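Local coordinates for fatty acid-binding protein homolog (PDB 6I8X) that binds fatty acids inside a beta-barrel and may sequester toxic fatty acids and their peroxidation products or help maintain the lipid layer of the eggshell, at residues 48-53 with 65-70; 11-16 with 104-109. All blocks are in the same frame, centred on the assembly; numbering follows the deposited sequence.

Contact 1: residues 48-53 with 65-70; sequences TKKFRN and ENLTTK. With VCA (vaccenic acid), chain C; TAM (tris(hydroxyethyl)aminomethane), chain L; EDO (1,2-ethanediol), chain G.
Lys49 and Asn66 lie side by side on the ligand-facing side of a beta hairpin, and their polar ends meet beside the carboxylate of the bound vaccenic acid. Lys49 NZ donates to Asn66 OD1 at 2.8 Å, in the plane of the amide and on a lone pair, and reaches the carboxylate oxygen O2 of vaccenic acid at 3.1 Å. The Lys49 chain runs extended to CE and then turns (chi4 -81°), which brings the ammonium round to both oxygens. Tyr124 OH is a further hydrogen-bond partner of NZ, so this buried amine is held by three groups. Two residues beyond Asn66, Thr68 touches the bound lipid rather than strand 48-53, its OG1 lying 3.5 Å from C7 of the acyl chain.

Beneath these side chains the antiparallel ladder sets the register. Lys49 and Asn66 form a non-hydrogen-bonded pair, flanked by the hydrogen-bonded pairs Thr48-Leu67 and Lys50-Glu65; each of the latter makes two backbone bonds, for example Leu67 N to Thr48 O at 2.9 Å.

The other face of the hairpin carries Thr48, Lys50, Glu65 and Leu67. The Lys50 chain passes Glu65, with CD 3.5 Å from OE1, and its end comes to Leu67 CD1. Arg52 NH1 makes a long, weak salt bridge of 3.4 Å to Glu65 OE1, which sits at the guanidinium edge although the two planes are 88° apart. Stronger partners lie outside: Asp63 for Arg52 NE and His74 for Glu65 OE2.

The two faces thus do different work. On the outer face a weak Arg52-Glu65 bridge lies among Thr48, Lys50 and Leu67; inside, Asn66 and Tyr124 probably help to position Lys49 NZ, whose charge, in its usual protonated form, would favour a fatty acid carboxylate in the barrel.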
loop_
_atom_site.group_PDB
_atom_site.type_symbol
_atom_site.label_atom_id
_atom_site.label_comp_id
_atom_site.label_asym_id
_atom_site.label_seq_id
_atom_site.Cartn_x
_atom_site.Cartn_y
_atom_site.Cartn_z
ATOM N N THR A 48 10.707 -0.677 -0.588
ATOM C CA THR A 48 10.704 -1.522 0.583
ATOM C C THR A 48 9.464 -1.136 1.390
ATOM O O THR A 48 9.304 0.030 1.765
ATOM C CB THR A 48 11.996 -1.372 1.411
ATOM O OG1 THR A 48 13.087 -1.918 0.672
ATOM C CG2 THR A 48 11.885 -2.107 2.733
ATOM N N LYS A 49 8.602 -2.113 1.647
ATOM C CA LYS A 49 7.389 -1.907 2.429
ATOM C C LYS A 49 7.575 -2.504 3.800
ATOM O O LYS A 49 8.175 -3.552 3.936
ATOM C CB LYS A 49 6.158 -2.513 1.723
ATOM C CG LYS A 49 5.694 -1.669 0.542
ATOM C CD LYS A 49 4.429 -2.235 -0.095
ATOM C CE LYS A 49 4.055 -1.491 -1.347
ATOM N NZ LYS A 49 3.350 -0.238 -1.072
ATOM N N LYS A 50 7.115 -1.808 4.825
ATOM C CA LYS A 50 7.231 -2.285 6.205
ATOM C C LYS A 50 5.902 -2.156 6.858
ATOM O O LYS A 50 5.281 -1.113 6.759
ATOM C CB LYS A 50 8.297 -1.523 7.007
ATOM C CG LYS A 50 9.708 -1.751 6.537
ATOM C CD LYS A 50 10.726 -1.050 7.473
ATOM C CE LYS A 50 12.139 -1.382 7.103
ATOM N NZ LYS A 50 13.121 -0.508 7.805
ATOM N N PHE A 51 5.441 -3.233 7.466
ATOM C CA PHE A 51 4.196 -3.295 8.233
ATOM C C PHE A 51 4.568 -3.834 9.604
ATOM O O PHE A 51 5.253 -4.854 9.707
ATOM C CB PHE A 51 3.190 -4.255 7.575
ATOM C CG PHE A 51 2.573 -3.777 6.282
ATOM C CD1 PHE A 51 3.196 -4.031 5.059
ATOM C CD2 PHE A 51 1.340 -3.128 6.276
ATOM C CE1 PHE A 51 2.604 -3.626 3.850
ATOM C CE2 PHE A 51 0.752 -2.715 5.067
ATOM C CZ PHE A 51 1.374 -2.990 3.862
ATOM N N ARG A 52 4.168 -3.128 10.658
ATOM C CA ARG A 52 4.415 -3.588 12.018
ATOM C C ARG A 52 3.267 -3.205 12.955
ATOM O O ARG A 52 2.471 -2.326 12.616
ATOM C CB ARG A 52 5.763 -3.053 12.540
ATOM C CG ARG A 52 5.811 -1.542 12.754
ATOM C CD ARG A 52 7.075 -1.143 13.475
ATOM N NE ARG A 52 7.155 0.306 13.670
ATOM C CZ ARG A 52 7.739 1.152 12.823
ATOM N NH1 ARG A 52 8.293 0.707 11.698
ATOM N NH2 ARG A 52 7.763 2.454 13.090
ATOM N N ASN A 53 3.232 -3.825 14.162
ATOM C CA ASN A 53 2.323 -3.460 15.249
ATOM C C ASN A 53 2.811 -2.065 15.646
ATOM O O ASN A 53 4.016 -1.821 15.597
ATOM C CB ASN A 53 2.483 -4.414 16.441
ATOM C CG ASN A 53 1.991 -5.811 16.177
ATOM O OD1 ASN A 53 0.804 -6.049 16.108
ATOM N ND2 ASN A 53 2.892 -6.762 15.996
ATOM N N GLU A 65 5.330 1.767 6.392
ATOM C CA GLU A 65 6.273 2.637 5.703
ATOM C C GLU A 65 6.419 2.185 4.280
ATOM O O GLU A 65 6.457 0.990 4.006
ATOM C CB GLU A 65 7.661 2.572 6.388
ATOM C CG GLU A 65 7.659 3.046 7.834
ATOM C CD GLU A 65 9.010 3.092 8.512
ATOM O OE1 GLU A 65 9.583 2.013 8.789
ATOM O OE2 GLU A 65 9.474 4.213 8.815
ATOM N N ASN A 66 6.554 3.140 3.385
ATOM C CA ASN A 66 6.906 2.925 1.994
ATOM C C ASN A 66 8.229 3.640 1.859
ATOM O O ASN A 66 8.259 4.865 1.939
ATOM C CB ASN A 66 5.912 3.572 1.045
ATOM C CG ASN A 66 4.799 2.678 0.640
ATOM O OD1 ASN A 66 5.016 1.577 0.168
ATOM N ND2 ASN A 66 3.587 3.167 0.762
ATOM N N LEU A 67 9.320 2.882 1.742
ATOM C CA LEU A 67 10.675 3.410 1.587
ATOM C C LEU A 67 11.089 3.232 0.140
ATOM O O LEU A 67 11.133 2.109 -0.350
ATOM C CB LEU A 67 11.672 2.710 2.556
ATOM C CG LEU A 67 11.272 2.660 4.048
ATOM C CD1 LEU A 67 12.323 1.930 4.873
ATOM C CD2 LEU A 67 11.007 4.090 4.632
ATOM N N THR A 68 11.286 4.339 -0.582
ATOM C CA THR A 68 11.677 4.266 -2.004
ATOM C C THR A 68 12.985 5.010 -2.211
ATOM O O THR A 68 13.502 5.590 -1.262
ATOM C CB THR A 68 10.536 4.681 -2.990
ATOM O OG1 THR A 68 10.585 6.080 -3.224
ATOM C CG2 THR A 68 9.108 4.261 -2.511
ATOM N N THR A 69 13.527 4.962 -3.429
ATOM C CA THR A 69 14.760 5.646 -3.867
ATOM C C THR A 69 14.697 7.131 -3.519
ATOM O O THR A 69 15.694 7.692 -3.051
ATOM C CB THR A 69 14.951 5.421 -5.371
ATOM O OG1 THR A 69 15.044 4.015 -5.629
ATOM C CG2 THR A 69 16.156 6.153 -5.934
ATOM N N LYS A 70 13.514 7.754 -3.683
ATOM C CA LYS A 70 13.387 9.175 -3.370
ATOM C C LYS A 70 12.439 9.437 -2.183
ATOM O O LYS A 70 12.889 9.443 -1.039
ATOM C CB LYS A 70 13.034 9.977 -4.639
ATOM C CG LYS A 70 14.260 10.203 -5.523
ATOM C CD LYS A 70 15.286 11.134 -4.773
ATOM C CE LYS A 70 16.496 11.389 -5.602
ATOM N NZ LYS A 70 17.531 12.116 -4.856
HETATM O O2 VCA C . 3.283 1.712 -3.487
HETATM C C1 VCA C . 4.286 1.528 -4.315
HETATM O O1 VCA C . 5.042 0.591 -4.235
HETATM C C2 VCA C . 4.410 2.579 -5.383
HETATM C C3 VCA C . 5.838 2.974 -5.746
HETATM C C4 VCA C . 5.897 4.272 -6.534
HETATM C C5 VCA C . 7.268 4.653 -7.054
HETATM C C6 VCA C . 8.085 5.483 -6.086
HETATM C C7 VCA C . 9.516 5.679 -6.546
HETATM C C8 VCA C . 9.771 6.770 -7.575
HETATM C C9 VCA C . 9.912 8.161 -6.991
HETATM C C10 VCA C . 10.038 9.247 -8.065
HETATM C C11 VCA C . 9.489 10.577 -7.644
HETATM C C12 VCA C . 8.211 10.867 -7.470
HETATM C C13 VCA C . 7.056 9.923 -7.649
HETATM C C14 VCA C . 5.691 10.610 -7.624
HETATM C C15 VCA C . 4.526 9.693 -7.965
HETATM C C16 VCA C . 4.358 8.480 -7.058
HETATM C C17 VCA C . 3.136 7.643 -7.389
HETATM C C18 VCA C . 2.777 6.659 -6.308
HETATM C C TAM L . 20.220 15.753 -5.575
HETATM C C1 TAM L . 20.583 16.285 -7.013
HETATM C C2 TAM L . 21.049 14.508 -5.267
HETATM C C3 TAM L . 20.564 16.835 -4.476
HETATM C C4 TAM L . 19.705 15.859 -8.170
HETATM C C5 TAM L . 21.042 13.378 -6.268
HETATM C C6 TAM L . 19.706 16.847 -3.230
HETATM N N TAM L . 18.806 15.321 -5.566
HETATM O O4 TAM L . 18.395 16.341 -7.984
HETATM O O5 TAM L . 19.735 12.871 -6.433
HETATM O O6 TAM L . 19.218 15.558 -2.863
HETATM C C1 EDO G . 15.800 -0.884 2.789
HETATM O O1 EDO G . 15.562 0.036 1.731
HETATM C C2 EDO G . 16.557 -2.154 2.335
HETATM O O2 EDO G . 15.688 -3.294 2.289
#

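Contact 2: residues 11-16 with 104-109. With TAM (tris(hydroxyethyl)aminomethane), chain K; EDO (1,2-ethanediol), chain F.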
loop_
_atom_site.group_PDB
_atom_site.type_symbol
_atom_site.label_atom_id
_atom_site.label_comp_id
_atom_site.label_asym_id
_atom_site.label_seq_id
_atom_site.Cartn_x
_atom_site.Cartn_y
_atom_site.Cartn_z
ATOM N N ASP A 11 -0.620 -12.032 10.731
ATOM C CA ASP A 11 0.854 -12.052 10.801
ATOM C C ASP A 11 1.529 -12.152 9.433
ATOM O O ASP A 11 2.666 -11.722 9.284
ATOM C CB ASP A 11 1.354 -13.147 11.748
ATOM C CG ASP A 11 1.099 -12.814 13.199
ATOM O OD1 ASP A 11 1.486 -11.706 13.631
ATOM O OD2 ASP A 11 0.526 -13.665 13.915
ATOM N N LYS A 12 0.805 -12.737 8.459
ATOM C CA LYS A 12 1.071 -12.888 7.025
ATOM C C LYS A 12 1.562 -11.543 6.447
ATOM O O LYS A 12 2.403 -11.519 5.565
ATOM C CB LYS A 12 -0.304 -13.136 6.346
ATOM C CG LYS A 12 -0.424 -14.339 5.466
ATOM C CD LYS A 12 -1.698 -14.241 4.631
ATOM C CE LYS A 12 -2.828 -15.108 5.135
ATOM N NZ LYS A 12 -3.464 -14.540 6.353
ATOM N N PHE A 13 0.940 -10.436 6.884
ATOM C CA PHE A 13 1.186 -9.092 6.380
ATOM C C PHE A 13 2.201 -8.292 7.181
ATOM O O PHE A 13 2.552 -7.197 6.771
ATOM C CB PHE A 13 -0.147 -8.337 6.266
ATOM C CG PHE A 13 -1.096 -8.987 5.291
ATOM C CD1 PHE A 13 -0.836 -8.964 3.917
ATOM C CD2 PHE A 13 -2.238 -9.642 5.739
ATOM C CE1 PHE A 13 -1.693 -9.599 3.013
ATOM C CE2 PHE A 13 -3.110 -10.261 4.831
ATOM C CZ PHE A 13 -2.830 -10.236 3.476
ATOM N N LEU A 14 2.690 -8.833 8.289
ATOM C CA LEU A 14 3.684 -8.164 9.114
ATOM C C LEU A 14 5.089 -8.429 8.621
ATOM O O LEU A 14 5.409 -9.554 8.216
ATOM C CB LEU A 14 3.569 -8.566 10.601
ATOM C CG LEU A 14 2.320 -8.070 11.354
ATOM C CD1 LEU A 14 2.356 -8.530 12.817
ATOM C CD2 LEU A 14 2.183 -6.543 11.289
ATOM N N GLY A 15 5.917 -7.394 8.687
ATOM C CA GLY A 15 7.316 -7.495 8.314
ATOM C C GLY A 15 7.774 -6.511 7.263
ATOM O O GLY A 15 7.104 -5.518 6.992
ATOM N N THR A 16 8.923 -6.817 6.678
ATOM C CA THR A 16 9.631 -6.070 5.634
ATOM C C THR A 16 9.532 -6.840 4.319
ATOM O O THR A 16 9.835 -8.030 4.269
ATOM C CB THR A 16 11.101 -5.846 6.034
ATOM O OG1 THR A 16 11.124 -5.165 7.286
ATOM C CG2 THR A 16 11.873 -5.026 4.984
ATOM N N ASN A 104 -6.994 -13.198 3.962
ATOM C CA ASN A 104 -5.937 -13.304 2.953
ATOM C C ASN A 104 -5.807 -12.016 2.097
ATOM O O ASN A 104 -4.933 -11.947 1.242
ATOM C CB ASN A 104 -6.192 -14.527 2.030
ATOM C CG ASN A 104 -6.766 -15.757 2.692
ATOM O OD1 ASN A 104 -6.214 -16.309 3.657
ATOM N ND2 ASN A 104 -7.895 -16.218 2.173
ATOM N N THR A 105 -6.669 -11.012 2.331
ATOM C CA THR A 105 -6.745 -9.787 1.529
ATOM C C THR A 105 -6.717 -8.474 2.314
ATOM O O THR A 105 -7.713 -8.071 2.917
ATOM C CB THR A 105 -8.000 -9.824 0.619
ATOM O OG1 THR A 105 -8.112 -11.102 0.009
ATOM C CG2 THR A 105 -7.990 -8.738 -0.448
ATOM N N LEU A 106 -5.616 -7.749 2.179
ATOM C CA LEU A 106 -5.478 -6.423 2.763
ATOM C C LEU A 106 -5.707 -5.382 1.652
ATOM O O LEU A 106 -5.151 -5.502 0.562
ATOM C CB LEU A 106 -4.091 -6.279 3.404
ATOM C CG LEU A 106 -3.604 -4.886 3.830
ATOM C CD1 LEU A 106 -4.333 -4.406 5.071
ATOM C CD2 LEU A 106 -2.103 -4.936 4.143
ATOM N N THR A 107 -6.579 -4.403 1.908
ATOM C CA THR A 107 -6.832 -3.322 0.957
ATOM C C THR A 107 -6.271 -2.008 1.522
ATOM O O THR A 107 -6.063 -1.887 2.735
ATOM C CB THR A 107 -8.302 -3.236 0.540
ATOM O OG1 THR A 107 -9.082 -2.737 1.623
ATOM C CG2 THR A 107 -8.847 -4.562 0.008
ATOM N N GLU A 108 -5.977 -1.055 0.634
ATOM C CA GLU A 108 -5.439 0.253 0.963
ATOM C C GLU A 108 -6.073 1.200 -0.044
ATOM O O GLU A 108 -5.791 1.135 -1.248
ATOM C CB GLU A 108 -3.900 0.247 0.850
ATOM C CG GLU A 108 -3.222 1.574 1.147
ATOM C CD GLU A 108 -1.713 1.607 0.915
ATOM O OE1 GLU A 108 -1.101 0.530 0.745
ATOM O OE2 GLU A 108 -1.133 2.716 0.932
ATOM N N THR A 109 -6.956 2.053 0.450
ATOM C CA THR A 109 -7.695 2.984 -0.370
ATOM C C THR A 109 -7.173 4.395 -0.149
ATOM O O THR A 109 -7.000 4.829 0.989
ATOM C CB THR A 109 -9.200 2.815 -0.082
ATOM O OG1 THR A 109 -9.516 1.420 -0.176
ATOM C CG2 THR A 109 -10.096 3.632 -1.046
HETATM C C TAM K . 8.037 -10.146 12.152
HETATM C C1 TAM K . 8.036 -8.570 12.350
HETATM C C2 TAM K . 8.354 -10.404 10.607
HETATM C C3 TAM K . 9.008 -11.033 13.070
HETATM C C4 TAM K . 6.959 -8.013 13.256
HETATM C C5 TAM K . 9.710 -9.888 10.172
HETATM C C6 TAM K . 9.630 -10.314 14.242
HETATM N N TAM K . 6.641 -10.481 12.493
HETATM O O4 TAM K . 7.075 -6.611 13.334
HETATM O O5 TAM K . 9.868 -9.758 8.725
HETATM O O6 TAM K . 10.380 -11.221 15.016
HETATM C C1 EDO F . -2.360 -14.477 12.464
HETATM O O1 EDO F . -2.899 -14.609 11.159
HETATM C C2 EDO F . -2.900 -13.185 13.144
HETATM O O2 EDO F . -2.655 -13.226 14.540
#
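At the start of the barrel wall, the short 3-10 turn 11-13 that leads into strand 15-23 packs against the beginning of strand 105-112, bringing together the amino-terminal part of the chain and a strand of the calycin fold distant in sequence. Phe13 carries the contact. Leu106 CB stands over the centre of its ring, 4.1 Å from the centroid and only 9° off the normal, a CH-pi contact over the face. On the opposite face of the ring lies CB of Lys12, offset toward the rim, so the aromatic is sandwiched between a neighbour in its own turn and a residue of strand 105-112. Its edge meets backbone: CZ comes within 3.5 Å of Asn104 O, near the ring plane.

Phe13 CG stands anti to its own carbonyl carbon (chi1 -62°), and the ring extends from the turn toward the strand. The turn itself is closed by a hydrogen bond from Leu14 N to Asp11 O, while Lys12 O accepts a bond from Arg126 NH1. Leu9, Phe51, Leu80 and Tyr124 also touch the Leu106 side chain.

At the margin, Lys12 bends at its last two torsions; CE passes 3.9 Å from Asn104 OD1, and NZ is hydrogen-bonded to Pro103 O. Beyond the turn, Gly15 CA lies 3.4 Å from O5 of a bound tris(hydroxyethyl)aminomethane.

The join between these segments is therefore made by dispersion and ring contacts, with the polar groups of Lys12 and Asn104 at one margin. An aliphatic carbon over the ring centre and a carbonyl oxygen near the ring's edge are both consistent with the quadrupole of phenylalanine.

Both contacts reach the same antiparallel sheet, contact 1 between paired strands of a hairpin and contact 2 from a turn to a strand that is not a neighbour of 15-23. They meet where strand 47-53 runs beside strand 15-23: Phe51 O probably accepts a hydrogen bond from Gly15 N (2.8 Å), and Phe51 CB packs on Phe13 O. Contact 1 is nested within the chain span closed by contact 2. The hairpin is partly buried, with a backbone ladder and mostly polar side chains on both faces, one of them at the fatty acid carboxylate. Contact 2 is the more buried and the more apolar; it centres on one aromatic ring, and its Leu106 lies about 11 Å from the vaccenic acid.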